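Local coordinates for transcriptional regulator, LacI family (Arthrobacter sp., PDB 4RKQ), which probably controls transcription in response to a small sugar-like effector bound by its periplasmic-binding-protein-like core, at residues 110-115 with 149-154; 128-133 with 189-194; 134-139 with 196-201. One frame throughout, in Å; residues are numbered along the deposited sequence.

Contact 1: residues 110-115 with 149-154; sequences FDYQHA and TVRGKA. With EDO (1,2-ethanediol), chain F.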
ATOM      1  N   PHE A 110     -14.688  -9.209 -13.325  1.00 18.11           N
ATOM      2  CA  PHE A 110     -14.050 -10.467 -12.871  1.00 14.02           C
ATOM      3  C   PHE A 110     -15.174 -11.485 -12.727  1.00 23.33           C
ATOM      4  O   PHE A 110     -16.283 -11.109 -12.414  1.00 23.98           O
ATOM      5  CB  PHE A 110     -13.334 -10.252 -11.570  1.00 24.12           C
ATOM      6  CG  PHE A 110     -12.314  -9.160 -11.654  1.00 19.40           C
ATOM      7  CD1 PHE A 110     -12.689  -7.839 -11.453  1.00 24.49           C
ATOM      8  CD2 PHE A 110     -11.015  -9.443 -12.009  1.00 27.49           C
ATOM      9  CE1 PHE A 110     -11.771  -6.815 -11.603  1.00 27.11           C
ATOM     10  CE2 PHE A 110     -10.084  -8.435 -12.119  1.00 28.31           C
ATOM     11  CZ  PHE A 110     -10.466  -7.124 -11.924  1.00 22.35           C
ATOM     12  N   ASP A 111     -14.870 -12.745 -13.012  1.00 22.76           N
ATOM     13  CA  ASP A 111     -15.851 -13.830 -12.936  1.00 24.97           C
ATOM     14  C   ASP A 111     -15.983 -14.320 -11.510  1.00 23.09           C
ATOM     15  O   ASP A 111     -15.238 -15.205 -11.078  1.00 21.67           O
ATOM     16  CB  ASP A 111     -15.370 -14.960 -13.814  1.00 22.06           C
ATOM     17  CG  ASP A 111     -16.384 -16.072 -13.955  1.00 36.74           C
ATOM     18  OD1 ASP A 111     -17.359 -16.183 -13.174  1.00 23.14           O
ATOM     19  OD2 ASP A 111     -16.164 -16.857 -14.859  1.00 28.67           O
ATOM     20  N   TYR A 112     -16.902 -13.739 -10.751  1.00 19.27           N
ATOM     21  CA  TYR A 112     -17.012 -14.142  -9.362  1.00 15.42           C
ATOM     22  C   TYR A 112     -17.709 -15.493  -9.150  1.00 26.63           C
ATOM     23  O   TYR A 112     -17.528 -16.109  -8.108  1.00 23.41           O
ATOM     24  CB  TYR A 112     -17.665 -13.080  -8.503  1.00 22.93           C
ATOM     25  CG  TYR A 112     -16.861 -11.826  -8.409  1.00 21.93           C
ATOM     26  CD1 TYR A 112     -15.652 -11.817  -7.741  1.00 17.44           C
ATOM     27  CD2 TYR A 112     -17.314 -10.635  -8.972  1.00 23.45           C
ATOM     28  CE1 TYR A 112     -14.902 -10.654  -7.629  1.00 22.26           C
ATOM     29  CE2 TYR A 112     -16.566  -9.469  -8.878  1.00 18.18           C
ATOM     30  CZ  TYR A 112     -15.341  -9.491  -8.217  1.00 21.02           C
ATOM     31  OH  TYR A 112     -14.597  -8.330  -8.069  1.00 20.92           O
ATOM     32  N   GLN A 113     -18.477 -15.967 -10.114  1.00 21.68           N
ATOM     33  CA  GLN A 113     -19.007 -17.330 -10.001  1.00 24.98           C
ATOM     34  C   GLN A 113     -17.896 -18.348 -10.081  1.00 18.91           C
ATOM     35  O   GLN A 113     -17.879 -19.336  -9.347  1.00 26.93           O
ATOM     36  CB  GLN A 113     -20.022 -17.599 -11.089  1.00 31.97           C
ATOM     37  CG  GLN A 113     -21.253 -16.776 -10.828  1.00 38.37           C
ATOM     38  CD  GLN A 113     -22.416 -17.205 -11.663  1.00 73.24           C
ATOM     39  OE1 GLN A 113     -22.428 -18.303 -12.226  1.00 59.81           O
ATOM     40  NE2 GLN A 113     -23.415 -16.343 -11.744  1.00 63.62           N
ATOM     41  N   HIS A 114     -16.960 -18.113 -10.974  1.00 29.26           N
ATOM     42  CA  HIS A 114     -15.816 -18.954 -11.070  1.00 22.53           C
ATOM     43  C   HIS A 114     -14.936 -18.921  -9.810  1.00 24.54           C
ATOM     44  O   HIS A 114     -14.481 -19.964  -9.316  1.00 31.27           O
ATOM     45  CB  HIS A 114     -15.012 -18.574 -12.267  1.00 30.35           C
ATOM     46  CG  HIS A 114     -13.656 -19.177 -12.268  1.00 35.16           C
ATOM     47  ND1 HIS A 114     -13.402 -20.414 -12.805  1.00 33.73           N
ATOM     48  CD2 HIS A 114     -12.484 -18.736 -11.752  1.00 39.67           C
ATOM     49  CE1 HIS A 114     -12.123 -20.695 -12.665  1.00 28.26           C
ATOM     50  NE2 HIS A 114     -11.546 -19.702 -12.013  1.00 45.19           N
ATOM     51  N   ALA A 115     -14.681 -17.727  -9.286  1.00 22.21           N
ATOM     52  CA  ALA A 115     -13.869 -17.586  -8.075  1.00 25.24           C
ATOM     53  C   ALA A 115     -14.516 -18.320  -6.903  1.00 27.19           C
ATOM     54  O   ALA A 115     -13.827 -18.965  -6.110  1.00 28.08           O
ATOM     55  CB  ALA A 115     -13.693 -16.101  -7.711  1.00 18.46           C
ATOM     56  N   THR A 149     -22.628  -7.743  -1.827  1.00 27.04           N
ATOM     57  CA  THR A 149     -21.725  -7.526  -2.950  1.00 29.99           C
ATOM     58  C   THR A 149     -21.899  -8.580  -4.019  1.00 28.58           C
ATOM     59  O   THR A 149     -22.392  -9.647  -3.783  1.00 25.47           O
ATOM     60  CB  THR A 149     -20.253  -7.468  -2.520  1.00 27.08           C
ATOM     61  OG1 THR A 149     -19.822  -8.734  -1.998  1.00 23.89           O
ATOM     62  CG2 THR A 149     -20.066  -6.388  -1.491  1.00 23.96           C
ATOM     63  N   VAL A 150     -21.459  -8.280  -5.226  1.00 25.36           N
ATOM     64  CA  VAL A 150     -21.547  -9.256  -6.288  1.00 25.65           C
ATOM     65  C   VAL A 150     -20.762 -10.508  -5.940  1.00 22.58           C
ATOM     66  O   VAL A 150     -21.213 -11.630  -6.160  1.00 25.13           O
ATOM     67  CB  VAL A 150     -21.008  -8.655  -7.599  1.00 26.97           C
ATOM     68  CG1 VAL A 150     -20.925  -9.713  -8.687  1.00 23.14           C
ATOM     69  CG2 VAL A 150     -21.900  -7.471  -8.008  1.00 27.00           C
ATOM     70  N   ARG A 151     -19.569 -10.321  -5.392  1.00 25.22           N
ATOM     71  CA  ARG A 151     -18.711 -11.467  -5.132  1.00 17.96           C
ATOM     72  C   ARG A 151     -19.312 -12.260  -4.005  1.00 22.62           C
ATOM     73  O   ARG A 151     -19.320 -13.481  -4.072  1.00 25.66           O
ATOM     74  CB  ARG A 151     -17.249 -11.067  -4.858  1.00 22.99           C
ATOM     75  CG  ARG A 151     -16.977 -10.349  -3.548  1.00 23.26           C
ATOM     76  CD  ARG A 151     -15.494  -9.974  -3.453  1.00 22.50           C
ATOM     77  NE  ARG A 151     -15.177  -8.858  -4.341  1.00 25.10           N
ATOM     78  CZ  ARG A 151     -14.041  -8.164  -4.308  1.00 21.58           C
ATOM     79  NH1 ARG A 151     -13.080  -8.459  -3.428  1.00 24.33           N
ATOM     80  NH2 ARG A 151     -13.868  -7.163  -5.150  1.00 23.62           N
ATOM     81  N   GLY A 152     -19.855 -11.553  -3.017  1.00 23.09           N
ATOM     82  CA  GLY A 152     -20.491 -12.168  -1.851  1.00 22.90           C
ATOM     83  C   GLY A 152     -21.725 -12.970  -2.235  1.00 23.48           C
ATOM     84  O   GLY A 152     -21.925 -14.062  -1.719  1.00 22.75           O
ATOM     85  N   LYS A 153     -22.558 -12.431  -3.124  1.00 30.24           N
ATOM     86  CA  LYS A 153     -23.713 -13.189  -3.658  1.00 26.56           C
ATOM     87  C   LYS A 153     -23.267 -14.449  -4.361  1.00 24.88           C
ATOM     88  O   LYS A 153     -23.893 -15.503  -4.208  1.00 26.91           O
ATOM     89  CB  LYS A 153     -24.587 -12.308  -4.585  1.00 28.22           C
ATOM     90  CG  LYS A 153     -25.329 -11.217  -3.835  1.00 31.85           C
ATOM     91  CD  LYS A 153     -26.083 -10.237  -4.740  1.00 35.95           C
ATOM     92  CE  LYS A 153     -26.868  -9.256  -3.881  1.00 56.14           C
ATOM     93  NZ  LYS A 153     -27.085  -7.933  -4.508  1.00 47.30           N
ATOM     94  N   ALA A 154     -22.151 -14.379  -5.081  1.00 20.50           N
ATOM     95  CA  ALA A 154     -21.646 -15.532  -5.795  1.00 19.51           C
ATOM     96  C   ALA A 154     -21.223 -16.641  -4.836  1.00 31.89           C
ATOM     97  O   ALA A 154     -21.501 -17.792  -5.082  1.00 26.90           O
ATOM     98  CB  ALA A 154     -20.479 -15.147  -6.695  1.00 22.06           C
TER
HETATM   99  C1  EDO F 402     -10.766  -4.588  -3.298  1.00 29.24           C
HETATM  100  O1  EDO F 402      -9.810  -5.150  -2.379  1.00 25.78           O
HETATM  101  C2  EDO F 402     -10.649  -5.220  -4.667  1.00 36.97           C
HETATM  102  O2  EDO F 402     -11.039  -6.588  -4.494  1.00 23.36           O
HETATM  103  O   HOH W   1     -16.434 -14.814  -5.491  1.00 32.72           O

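Contact 2: residues 128-133 with 189-194; sequences RQHIAY and HPETDG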
ATOM      1  N   ARG A 128     -14.000 -29.051   5.309  1.00 27.55           N
ATOM      2  CA  ARG A 128     -14.433 -28.123   6.366  1.00 25.31           C
ATOM      3  C   ARG A 128     -15.916 -28.256   6.474  1.00 30.86           C
ATOM      4  O   ARG A 128     -16.596 -28.309   5.464  1.00 26.93           O
ATOM      5  CB  ARG A 128     -14.046 -26.666   6.070  1.00 24.13           C
ATOM      6  CG  ARG A 128     -12.588 -26.485   5.725  1.00 29.56           C
ATOM      7  CD  ARG A 128     -11.665 -26.932   6.850  1.00 33.40           C
ATOM      8  NE  ARG A 128     -10.265 -26.815   6.447  1.00 27.52           N
ATOM      9  CZ  ARG A 128      -9.234 -26.870   7.286  1.00 24.12           C
ATOM     10  NH1 ARG A 128      -9.435 -26.987   8.599  1.00 30.01           N
ATOM     11  NH2 ARG A 128      -7.998 -26.739   6.807  1.00 36.88           N
ATOM     12  N   GLN A 129     -16.418 -28.310   7.703  1.00 24.55           N
ATOM     13  CA  GLN A 129     -17.818 -28.602   7.952  1.00 28.55           C
ATOM     14  C   GLN A 129     -18.579 -27.366   8.332  1.00 25.84           C
ATOM     15  O   GLN A 129     -19.788 -27.369   8.242  1.00 27.66           O
ATOM     16  CB  GLN A 129     -17.970 -29.630   9.106  1.00 23.60           C
ATOM     17  CG  GLN A 129     -17.142 -30.886   8.942  1.00 32.23           C
ATOM     18  CD  GLN A 129     -17.623 -31.769   7.798  1.00 31.26           C
ATOM     19  OE1 GLN A 129     -18.809 -32.091   7.701  1.00 45.26           O
ATOM     20  NE2 GLN A 129     -16.712 -32.142   6.924  1.00 48.17           N
ATOM     21  N   HIS A 130     -17.901 -26.307   8.784  1.00 21.86           N
ATOM     22  CA  HIS A 130     -18.628 -25.155   9.313  1.00 19.10           C
ATOM     23  C   HIS A 130     -18.034 -23.878   8.727  1.00 30.72           C
ATOM     24  O   HIS A 130     -17.126 -23.280   9.283  1.00 25.41           O
ATOM     25  CB  HIS A 130     -18.597 -25.108  10.819  1.00 24.82           C
ATOM     26  CG  HIS A 130     -19.251 -26.286  11.469  1.00 39.13           C
ATOM     27  ND1 HIS A 130     -20.611 -26.363  11.661  1.00 42.68           N
ATOM     28  CD2 HIS A 130     -18.733 -27.437  11.963  1.00 39.37           C
ATOM     29  CE1 HIS A 130     -20.904 -27.500  12.265  1.00 44.41           C
ATOM     30  NE2 HIS A 130     -19.782 -28.174  12.451  1.00 64.71           N
ATOM     31  N   ILE A 131     -18.544 -23.489   7.577  1.00 23.79           N
ATOM     32  CA  ILE A 131     -17.911 -22.423   6.772  1.00 27.66           C
ATOM     33  C   ILE A 131     -18.505 -21.058   7.077  1.00 26.04           C
ATOM     34  O   ILE A 131     -19.692 -20.956   7.374  1.00 22.38           O
ATOM     35  CB  ILE A 131     -18.051 -22.758   5.280  1.00 25.06           C
ATOM     36  CG1 ILE A 131     -17.222 -24.004   5.011  1.00 27.98           C
ATOM     37  CG2 ILE A 131     -17.551 -21.606   4.406  1.00 25.89           C
ATOM     38  CD1 ILE A 131     -17.323 -24.575   3.618  1.00 33.86           C
ATOM     39  N   ALA A 132     -17.705 -19.990   7.003  1.00 24.23           N
ATOM     40  CA  ALA A 132     -18.256 -18.637   7.168  1.00 22.57           C
ATOM     41  C   ALA A 132     -17.716 -17.761   6.063  1.00 19.60           C
ATOM     42  O   ALA A 132     -16.608 -17.992   5.600  1.00 21.70           O
ATOM     43  CB  ALA A 132     -17.920 -18.070   8.519  1.00 21.67           C
ATOM     44  N   TYR A 133     -18.541 -16.836   5.575  1.00 21.87           N
ATOM     45  CA  TYR A 133     -18.111 -15.867   4.546  1.00 16.76           C
ATOM     46  C   TYR A 133     -18.195 -14.530   5.226  1.00 20.13           C
ATOM     47  O   TYR A 133     -19.199 -14.214   5.817  1.00 23.48           O
ATOM     48  CB  TYR A 133     -19.013 -15.858   3.303  1.00 20.99           C
ATOM     49  CG  TYR A 133     -18.611 -14.758   2.338  1.00 24.97           C
ATOM     50  CD1 TYR A 133     -17.400 -14.798   1.673  1.00 30.93           C
ATOM     51  CD2 TYR A 133     -19.432 -13.654   2.142  1.00 25.53           C
ATOM     52  CE1 TYR A 133     -17.016 -13.764   0.814  1.00 32.29           C
ATOM     53  CE2 TYR A 133     -19.071 -12.636   1.281  1.00 27.62           C
ATOM     54  CZ  TYR A 133     -17.876 -12.688   0.621  1.00 41.98           C
ATOM     55  OH  TYR A 133     -17.551 -11.639  -0.216  1.00 38.68           O
ATOM     56  N   HIS A 189     -19.560 -19.048  17.538  1.00 46.19           N
ATOM     57  CA  HIS A 189     -19.465 -20.219  16.670  1.00 27.15           C
ATOM     58  C   HIS A 189     -18.063 -20.841  16.676  1.00 32.93           C
ATOM     59  O   HIS A 189     -17.359 -20.822  15.684  1.00 31.14           O
ATOM     60  CB  HIS A 189     -19.937 -19.876  15.251  1.00 36.08           C
ATOM     61  CG  HIS A 189     -21.373 -19.439  15.175  1.00 37.25           C
ATOM     62  ND1 HIS A 189     -22.400 -20.302  14.856  1.00 82.42           N
ATOM     63  CD2 HIS A 189     -21.952 -18.236  15.397  1.00 43.61           C
ATOM     64  CE1 HIS A 189     -23.547 -19.645  14.869  1.00 63.64           C
ATOM     65  NE2 HIS A 189     -23.301 -18.390  15.194  1.00 58.16           N
ATOM     66  N   PRO A 190     -17.666 -21.424  17.811  1.00 32.51           N
ATOM     67  CA  PRO A 190     -16.318 -21.996  17.957  1.00 31.86           C
ATOM     68  C   PRO A 190     -15.990 -23.154  17.024  1.00 31.22           C
ATOM     69  O   PRO A 190     -14.807 -23.465  16.801  1.00 38.41           O
ATOM     70  CB  PRO A 190     -16.277 -22.448  19.424  1.00 57.11           C
ATOM     71  CG  PRO A 190     -17.695 -22.484  19.879  1.00 45.29           C
ATOM     72  CD  PRO A 190     -18.448 -21.492  19.057  1.00 42.03           C
ATOM     73  N   GLU A 191     -17.026 -23.790  16.490  1.00 33.14           N
ATOM     74  CA  GLU A 191     -16.889 -24.889  15.545  1.00 31.24           C
ATOM     75  C   GLU A 191     -16.361 -24.452  14.157  1.00 34.21           C
ATOM     76  O   GLU A 191     -15.917 -25.294  13.346  1.00 27.19           O
ATOM     77  CB  GLU A 191     -18.246 -25.637  15.439  1.00 46.67           C
ATOM     78  CG  GLU A 191     -19.432 -24.903  14.772  1.00 36.31           C
ATOM     79  CD  GLU A 191     -20.204 -23.933  15.677  1.00 47.42           C
ATOM     80  OE1 GLU A 191     -19.680 -23.506  16.719  1.00 45.89           O
ATOM     81  OE2 GLU A 191     -21.349 -23.578  15.344  1.00 68.48           O
ATOM     82  N   THR A 192     -16.364 -23.142  13.891  1.00 28.57           N
ATOM     83  CA  THR A 192     -16.014 -22.625  12.554  1.00 21.64           C
ATOM     84  C   THR A 192     -14.688 -23.160  12.121  1.00 23.14           C
ATOM     85  O   THR A 192     -13.676 -22.985  12.802  1.00 27.95           O
ATOM     86  CB  THR A 192     -15.994 -21.075  12.592  1.00 25.89           C
ATOM     87  OG1 THR A 192     -17.255 -20.622  13.046  1.00 26.28           O
ATOM     88  CG2 THR A 192     -15.737 -20.454  11.205  1.00 35.34           C
ATOM     89  N   ASP A 193     -14.639 -23.838  10.982  1.00 18.70           N
ATOM     90  CA  ASP A 193     -13.365 -24.344  10.545  1.00 22.87           C
ATOM     91  C   ASP A 193     -12.963 -23.898   9.137  1.00 21.88           C
ATOM     92  O   ASP A 193     -11.952 -24.334   8.612  1.00 22.12           O
ATOM     93  CB  ASP A 193     -13.332 -25.868  10.665  1.00 34.23           C
ATOM     94  CG  ASP A 193     -14.381 -26.540   9.825  1.00 40.67           C
ATOM     95  OD1 ASP A 193     -15.271 -25.805   9.365  1.00 32.48           O
ATOM     96  OD2 ASP A 193     -14.313 -27.793   9.618  1.00 32.85           O
ATOM     97  N   GLY A 194     -13.722 -23.014   8.514  1.00 26.15           N
ATOM     98  CA  GLY A 194     -13.230 -22.433   7.251  1.00 29.60           C
ATOM     99  C   GLY A 194     -13.852 -21.092   7.017  1.00 29.25           C
ATOM    100  O   GLY A 194     -15.047 -20.964   7.167  1.00 23.05           O
TER
HETATM  101  O   HOH W   2     -11.560 -28.900   9.583  1.00 33.41           O

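Contact 3: residues 134-139 with 196-201; sequences LEAGSA and LAFNDL. With EDO (1,2-ethanediol), chain F.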
ATOM      1  N   LEU A 134     -17.125 -13.766   5.151  1.00 18.84           N
ATOM      2  CA  LEU A 134     -17.089 -12.462   5.747  1.00 19.05           C
ATOM      3  C   LEU A 134     -17.201 -11.443   4.615  1.00 25.69           C
ATOM      4  O   LEU A 134     -16.328 -11.325   3.786  1.00 21.01           O
ATOM      5  CB  LEU A 134     -15.789 -12.297   6.534  1.00 23.36           C
ATOM      6  CG  LEU A 134     -15.477 -10.849   6.918  1.00 26.37           C
ATOM      7  CD1 LEU A 134     -16.558 -10.261   7.806  1.00 22.87           C
ATOM      8  CD2 LEU A 134     -14.119 -10.830   7.568  1.00 24.51           C
ATOM      9  N   GLU A 135     -18.263 -10.661   4.659  1.00 19.51           N
ATOM     10  CA  GLU A 135     -18.660  -9.769   3.584  1.00 19.43           C
ATOM     11  C   GLU A 135     -18.226  -8.358   3.964  1.00 22.64           C
ATOM     12  O   GLU A 135     -18.270  -8.001   5.117  1.00 25.33           O
ATOM     13  CB  GLU A 135     -20.203  -9.832   3.508  1.00 28.33           C
ATOM     14  CG  GLU A 135     -20.907  -8.858   2.594  1.00 29.04           C
ATOM     15  CD  GLU A 135     -20.667  -9.193   1.150  1.00 44.49           C
ATOM     16  OE1 GLU A 135     -19.493  -9.135   0.745  1.00 32.25           O
ATOM     17  OE2 GLU A 135     -21.637  -9.511   0.426  1.00 30.73           O
ATOM     18  N   ALA A 136     -17.899  -7.526   2.988  1.00 23.07           N
ATOM     19  CA  ALA A 136     -17.641  -6.105   3.266  1.00 18.21           C
ATOM     20  C   ALA A 136     -19.000  -5.370   3.183  1.00 22.40           C
ATOM     21  O   ALA A 136     -19.705  -5.473   2.164  1.00 25.53           O
ATOM     22  CB  ALA A 136     -16.692  -5.564   2.234  1.00 20.98           C
ATOM     23  N   GLY A 137     -19.373  -4.657   4.229  1.00 28.99           N
ATOM     24  CA  GLY A 137     -20.622  -3.886   4.199  1.00 29.97           C
ATOM     25  C   GLY A 137     -21.153  -3.610   5.587  1.00 23.63           C
ATOM     26  O   GLY A 137     -20.411  -3.615   6.572  1.00 32.65           O
ATOM     27  N   SER A 138     -22.463  -3.414   5.655  1.00 37.97           N
ATOM     28  CA  SER A 138     -23.185  -3.059   6.885  1.00 34.90           C
ATOM     29  C   SER A 138     -24.482  -3.876   6.900  1.00 40.83           C
ATOM     30  O   SER A 138     -25.019  -4.176   5.843  1.00 47.05           O
ATOM     31  CB  SER A 138     -23.519  -1.562   6.883  1.00 35.96           C
ATOM     32  OG  SER A 138     -24.282  -1.217   8.018  1.00 71.91           O
ATOM     33  N   ALA A 139     -24.987  -4.245   8.076  1.00 39.57           N
ATOM     34  CA  ALA A 139     -26.310  -4.894   8.175  1.00 46.93           C
ATOM     35  C   ALA A 139     -27.291  -4.089   9.049  1.00 52.35           C
ATOM     36  O   ALA A 139     -28.227  -4.663   9.631  1.00 38.71           O
ATOM     37  CB  ALA A 139     -26.157  -6.311   8.712  1.00 68.20           C
ATOM     38  N   LEU A 196     -13.989 -17.699   4.351  1.00 18.70           N
ATOM     39  CA  LEU A 196     -13.724 -17.006   3.080  1.00 23.19           C
ATOM     40  C   LEU A 196     -13.931 -15.515   3.336  1.00 25.38           C
ATOM     41  O   LEU A 196     -14.964 -15.129   3.874  1.00 22.31           O
ATOM     42  CB  LEU A 196     -14.684 -17.448   1.967  1.00 25.32           C
ATOM     43  CG  LEU A 196     -14.627 -18.919   1.546  1.00 33.50           C
ATOM     44  CD1 LEU A 196     -15.747 -19.208   0.559  1.00 76.19           C
ATOM     45  CD2 LEU A 196     -13.292 -19.293   0.939  1.00 35.99           C
ATOM     46  N   ALA A 197     -12.949 -14.685   2.986  1.00 23.93           N
ATOM     47  CA  ALA A 197     -13.079 -13.270   3.226  1.00 23.72           C
ATOM     48  C   ALA A 197     -13.226 -12.535   1.915  1.00 20.47           C
ATOM     49  O   ALA A 197     -12.654 -12.912   0.909  1.00 21.24           O
ATOM     50  CB  ALA A 197     -11.878 -12.756   3.990  1.00 24.16           C
ATOM     51  N   PHE A 198     -14.002 -11.469   1.976  1.00 18.66           N
ATOM     52  CA  PHE A 198     -14.242 -10.567   0.863  1.00 19.52           C
ATOM     53  C   PHE A 198     -12.948 -10.190   0.137  1.00 17.75           C
ATOM     54  O   PHE A 198     -12.902 -10.170  -1.077  1.00 18.75           O
ATOM     55  CB  PHE A 198     -14.963  -9.308   1.409  1.00 19.93           C
ATOM     56  CG  PHE A 198     -15.178  -8.266   0.387  1.00 18.59           C
ATOM     57  CD1 PHE A 198     -16.269  -8.327  -0.464  1.00 23.98           C
ATOM     58  CD2 PHE A 198     -14.265  -7.222   0.238  1.00 19.45           C
ATOM     59  CE1 PHE A 198     -16.453  -7.360  -1.452  1.00 24.31           C
ATOM     60  CE2 PHE A 198     -14.451  -6.252  -0.753  1.00 26.41           C
ATOM     61  CZ  PHE A 198     -15.543  -6.317  -1.594  1.00 26.52           C
ATOM     62  N   ASN A 199     -11.911  -9.848   0.896  1.00 19.09           N
ATOM     63  CA  ASN A 199     -10.633  -9.633   0.322  1.00 15.41           C
ATOM     64  C   ASN A 199      -9.518  -9.914   1.309  1.00 18.19           C
ATOM     65  O   ASN A 199      -9.775 -10.188   2.507  1.00 20.06           O
ATOM     66  CB  ASN A 199     -10.513  -8.182  -0.241  1.00 15.38           C
ATOM     67  CG  ASN A 199     -10.685  -7.109   0.818  1.00 21.43           C
ATOM     68  OD1 ASN A 199     -10.626  -7.362   2.015  1.00 22.26           O
ATOM     69  ND2 ASN A 199     -10.892  -5.879   0.359  1.00 22.78           N
ATOM     70  N   ASP A 200      -8.290  -9.803   0.807  1.00 20.49           N
ATOM     71  CA  ASP A 200      -7.062 -10.023   1.621  1.00 18.23           C
ATOM     72  C   ASP A 200      -6.896  -9.118   2.833  1.00 20.46           C
ATOM     73  O   ASP A 200      -6.453  -9.575   3.874  1.00 19.43           O
ATOM     74  CB  ASP A 200      -5.798  -9.917   0.776  1.00 16.93           C
ATOM     75  CG  ASP A 200      -5.616 -11.078  -0.218  1.00 20.19           C
ATOM     76  OD1 ASP A 200      -6.394 -12.035  -0.160  1.00 22.77           O
ATOM     77  OD2 ASP A 200      -4.660 -11.004  -1.052  1.00 18.83           O
ATOM     78  N   LEU A 201      -7.216  -7.833   2.708  1.00 18.61           N
ATOM     79  CA  LEU A 201      -7.124  -6.936   3.838  1.00 23.01           C
ATOM     80  C   LEU A 201      -8.039  -7.418   4.981  1.00 21.03           C
ATOM     81  O   LEU A 201      -7.618  -7.489   6.151  1.00 19.87           O
ATOM     82  CB  LEU A 201      -7.543  -5.536   3.414  1.00 18.77           C
ATOM     83  CG  LEU A 201      -7.520  -4.512   4.527  1.00 18.11           C
ATOM     84  CD1 LEU A 201      -6.130  -4.399   5.084  1.00 25.63           C
ATOM     85  CD2 LEU A 201      -8.067  -3.161   4.053  1.00 23.26           C
TER
HETATM   86  C1  EDO F 402     -10.766  -4.588  -3.298  1.00 29.24           C
HETATM   87  O1  EDO F 402      -9.810  -5.150  -2.379  1.00 25.78           O
HETATM   88  C2  EDO F 402     -10.649  -5.220  -4.667  1.00 36.97           C
HETATM   89  O2  EDO F 402     -11.039  -6.588  -4.494  1.00 23.36           O

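Contact 1: residues 110-115 with 149-154
Y112 holds CG anti to its carbonyl carbon (chi1 -65°), while R151 holds CG between its backbone N and its carbonyl carbon (chi1 70°). These two turns lay the tyrosine ring and the arginine chain against each other. The setting is the periplasmic-binding-protein-like core of a LacI-family regulator, where the first turns of helices 112-125 and 150-161 lie side by side. R151 CB sits over one face of the Y112 ring, toward its rim, 3.7 Å from the ring centroid, in a CH-pi contact. F110 CB lies over the opposite face, also toward the rim. Further out, R151 bends at chi3, and its guanidinium plane ends only 26° from the plane of the ring. The tyrosine hydroxyl is hydrogen-bonded to D98. R151 is held on its other side by F198, whose carbonyl O accepts from NH1 and whose ring gives a cation-pi contact. V150 CG1 approaches the ring obliquely, 3.7 Å from Y112 CD2. A154 packs at the base of the tyrosine, its CB 3.9 Å from Y112 CB and close to the backbone of Y112. A water donates to Y112 O and, weakly, to R151 O, so it spans the two helices. A leucine in place of Y112 would probably leave D98 without its hydroxyl partner and R151 without the flat surface along which its chain is laid. Each helix start has its own N-cap: D111 OD1 accepts from H114 N and T149 OG1 from G152 N, both at 3.0 Å. The guanidinium also reaches a bound ethanediol, probably from the crystallisation liquor, in what is probably the effector cleft. R151 NH1 and NH2 both donate to O2 of that diol, each at 3.0 Å.

Contact 2: residues 128-133 with 189-194
D193 turns its carboxylate back onto the backbone of Q129 and H130. Its CG stands between the backbone N and the carbonyl carbon (chi1 61°), which brings both oxygens up to two successive N-H groups. OD2 accepts a hydrogen bond from Q129 N on its syn lone pair, at 2.9 Å and nearly straight (165°). OD1 accepts from H130 N at 2.7 Å, also on the syn side but somewhat out of the carboxylate plane. The backbone answers in return, D193 N donating to H130 O at 3.1 Å. E191 also sets CG between its backbone N and carbonyl carbon, which places CG over the centre of the H130 ring, 3.6 Å from the centroid, a CH-pi contact. Beyond CG the chain bends at chi2, and the carboxylate stands nearly upright to that ring, its plane 86° away. R128 is bent as well, so its CD passes 3.2 Å from D193 O while its guanidinium goes on to a salt bridge with E287. I131 and G194 form a parallel bridge, and A132 N donates to G194 O at 2.8 Å. These bonds join strands 131-136 and 194-197 near their N-terminal ends, in the sheet of this lobe of the periplasmic-binding-protein-like fold. T192 OG1 and T192 N both bond to H189 O, which holds the type I turn that leads into the second strand. Two successive N-H groups leading into strand 131-136 thus share a single carboxylate, an arrangement that probably favours the charged form of D193 and fixes how the two strand entries are set against each other.

Contact 3: residues 134-139 with 196-201
F198 presents one face of its ring to A136. The methyl carbon of A136 stands over the ring centre, 3.6 Å from the centroid, a CH-pi contact. A136 ends strand 131-136 and F198 comes just after strand 194-197, its parallel neighbour in the alpha/beta sheet of a periplasmic-binding-protein-like lobe. The phenylalanine swings toward its neighbour because CG is anti to the backbone N (chi1 176°). E135 meets the same ring from another direction. Its CB points away from the partner strand, but the chain bends at chi2 and brings OE1 back to 3.5 Å from F198 CD1. The carboxylate and the ring are strongly inclined, their planes 64° apart, and the approach is oblique. OE1 is not held by the ring: it accepts from T149 OG1, and OE2 takes a weak bond from C148 N. Together these partners probably limit the rotation of the carboxylate beside the ring. The strands themselves are joined by backbone bonds. L134 N donates to L196 O at 2.9 Å, and F198 N donates to L134 O at 3.0 Å. L134 and A197 form the bridge pair, and their side chains project to the same side of the sheet, where M202, V206 and A203 of helix 200-212 pack. The strand 194-197 then gives way to that helix through F198 and N199. N199 is the N-cap, its OD1 accepting from M202 N. The strand ends and the helix start face what is probably the effector cleft, where an ethanediol, probably from the crystallisation liquor, is bound. N27 and D227 also bond to the diol. N199 ND2 donates to its O1 at 3.0 Å.

From the N terminus the chain passes 110-115, 128-133 and 134-139, then 149-154, 189-194 and 196-201. The first halves thus all come before the second halves, and the three loops cross one another. Contact 1 closes at 149-154, joining the starts of helices 112-125 and 150-161. Contact 2 closes at 189-194, where strand 194-197 enters the sheet beside 131-136. Contact 3 closes last and joins the far ends of the same two strands. Strand 166-171, formed between the halves of contacts 2 and 3, lies on the other side of 131-136. Contacts 1 and 3 meet at the bound ethanediol, while contact 2 lies at the opposite end of the strands.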